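Local structure of 1-carboxybiuret hydrolase subunit AtzE (Pseudomonas sp., 6C62) at residues E22-T27 with V113-L118. The protein hydrolyses 1-carboxybiuret to urea-1,3-dicarboxylate and ammonia, a step in the breakdown of the herbicide atrazine. Residues are numbered along the deposited sequence; the frame is centred on the assembly and turned at random.
Sequences EEALAT and VLLGGL
Leu115, on strand 113-118 of the large mixed sheet that forms the core of the amidase fold, reaches across to helix 17-35 and meets Ala24 and Leu25; no hydrogen bond links segments 22-27 and 113-118, and their contact is apolar. The CB of Ala24 points at the strand, and Leu115 CD2 comes up against it methyl to methyl at 3.5 Å, tighter than usual for two carbons; a side chain of one methyl leaves room for the leucine tip to pack on CB. The chi1 of Leu115, -93°, lies well off the staggered -60°, a strained rotation that may accompany this close approach. Leu25 approaches differently. Its CB points neither at the strand nor away from it, and the contact is made further out: with CD1 anti to CA (chi2 170°), the other methyl, CD2, is the branch turned to Leu115, 4.2 Å from its CG. The isobutyl group of Leu115 therefore has alanine and leucine as neighbours in the helix, with Pro70, Ala46 and Val163 adding to its apolar surroundings, while the backbone of Leu115 bonds to Tyr71 and Thr42. On the helix, Glu22 OE2 forms salt bridges with Arg18 and Arg47, and the Leu25 side chain also touches Arg47. Thr27, beta-branched and not a strong helix former, nevertheless fits here, its hydroxyl bonding back one turn: Glu23 O receives Thr27 OG1 at 3.0 Å and Thr27 N at 2.9 Å, from opposite faces of the carbonyl plane.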
loop_
_atom_site.group_PDB
_atom_site.type_symbol
_atom_site.label_atom_id
_atom_site.label_comp_id
_atom_site.label_asym_id
_atom_site.label_seq_id
_atom_site.Cartn_x
_atom_site.Cartn_y
_atom_site.Cartn_z
ATOM N N GLU A 22 -21.668 -16.855 36.813
ATOM C CA GLU A 22 -23.117 -16.913 36.991
ATOM C C GLU A 22 -23.750 -15.530 37.319
ATOM O O GLU A 22 -24.808 -15.224 36.792
ATOM C CB GLU A 22 -23.495 -17.907 38.095
ATOM C CG GLU A 22 -23.166 -19.373 37.835
ATOM C CD GLU A 22 -23.814 -19.943 36.581
ATOM O OE1 GLU A 22 -24.891 -19.456 36.171
ATOM O OE2 GLU A 22 -23.254 -20.890 36.001
ATOM N N GLU A 23 -23.074 -14.696 38.100
ATOM C CA GLU A 23 -23.540 -13.334 38.320
ATOM C C GLU A 23 -23.636 -12.515 37.019
ATOM O O GLU A 23 -24.626 -11.808 36.787
ATOM C CB GLU A 23 -22.665 -12.558 39.315
ATOM C CG GLU A 23 -22.727 -13.040 40.779
ATOM C CD GLU A 23 -21.708 -12.298 41.680
ATOM O OE1 GLU A 23 -21.836 -11.047 41.740
ATOM O OE2 GLU A 23 -20.787 -12.938 42.300
ATOM N N ALA A 24 -22.590 -12.600 36.186
ATOM C CA ALA A 24 -22.631 -11.903 34.924
ATOM C C ALA A 24 -23.767 -12.444 34.032
ATOM O O ALA A 24 -24.512 -11.657 33.444
ATOM C CB ALA A 24 -21.311 -11.989 34.209
ATOM N N LEU A 25 -23.913 -13.760 33.952
ATOM C CA LEU A 25 -25.006 -14.325 33.197
ATOM C C LEU A 25 -26.387 -13.842 33.663
ATOM O O LEU A 25 -27.256 -13.524 32.841
ATOM C CB LEU A 25 -24.943 -15.843 33.160
ATOM C CG LEU A 25 -23.737 -16.393 32.401
ATOM C CD1 LEU A 25 -23.636 -17.896 32.641
ATOM C CD2 LEU A 25 -23.807 -16.065 30.917
ATOM N N ALA A 26 -26.596 -13.780 34.968
ATOM C CA ALA A 26 -27.865 -13.338 35.506
ATOM C C ALA A 26 -28.086 -11.831 35.200
ATOM O O ALA A 26 -29.180 -11.425 34.854
ATOM C CB ALA A 26 -27.900 -13.603 36.998
ATOM N N THR A 27 -27.040 -11.012 35.302
ATOM C CA THR A 27 -27.178 -9.587 34.918
ATOM C C THR A 27 -27.532 -9.401 33.436
ATOM O O THR A 27 -28.401 -8.599 33.068
ATOM C CB THR A 27 -25.898 -8.828 35.232
ATOM O OG1 THR A 27 -25.610 -9.013 36.619
ATOM C CG2 THR A 27 -26.042 -7.314 34.960
ATOM N N VAL A 113 -12.759 -15.199 30.854
ATOM C CA VAL A 113 -13.931 -16.038 30.596
ATOM C C VAL A 113 -14.907 -15.362 29.643
ATOM O O VAL A 113 -15.517 -14.296 29.968
ATOM C CB VAL A 113 -14.651 -16.334 31.940
ATOM C CG1 VAL A 113 -15.950 -17.084 31.720
ATOM C CG2 VAL A 113 -13.721 -17.146 32.847
ATOM N N LEU A 114 -15.134 -15.994 28.488
ATOM C CA LEU A 114 -15.885 -15.372 27.421
ATOM C C LEU A 114 -17.380 -15.606 27.562
ATOM O O LEU A 114 -17.823 -16.765 27.574
ATOM C CB LEU A 114 -15.408 -15.903 26.053
ATOM C CG LEU A 114 -16.205 -15.409 24.841
ATOM C CD1 LEU A 114 -15.944 -13.966 24.635
ATOM C CD2 LEU A 114 -15.777 -16.153 23.616
ATOM N N LEU A 115 -18.144 -14.521 27.597
ATOM C CA LEU A 115 -19.580 -14.578 27.750
ATOM C C LEU A 115 -20.362 -14.443 26.456
ATOM O O LEU A 115 -21.561 -14.875 26.404
ATOM C CB LEU A 115 -20.051 -13.516 28.733
ATOM C CG LEU A 115 -20.163 -14.011 30.166
ATOM C CD1 LEU A 115 -18.998 -14.793 30.719
ATOM C CD2 LEU A 115 -20.301 -12.762 30.979
ATOM N N GLY A 116 -19.744 -13.863 25.415
ATOM C CA GLY A 116 -20.339 -13.963 24.094
ATOM C C GLY A 116 -20.031 -12.807 23.163
ATOM O O GLY A 116 -18.989 -12.136 23.316
ATOM N N GLY A 117 -20.916 -12.647 22.180
ATOM C CA GLY A 117 -20.713 -11.715 21.052
ATOM C C GLY A 117 -21.662 -10.527 21.184
ATOM O O GLY A 117 -22.803 -10.684 21.639
ATOM N N LEU A 118 -21.187 -9.358 20.780
ATOM C CA LEU A 118 -21.865 -8.082 20.981
ATOM C C LEU A 118 -22.286 -7.381 19.697
ATOM O O LEU A 118 -21.591 -7.411 18.670
ATOM C CB LEU A 118 -20.959 -7.128 21.789
ATOM C CG LEU A 118 -20.481 -7.683 23.109
ATOM C CD1 LEU A 118 -19.470 -6.733 23.688
ATOM C CD2 LEU A 118 -21.624 -7.894 24.093
#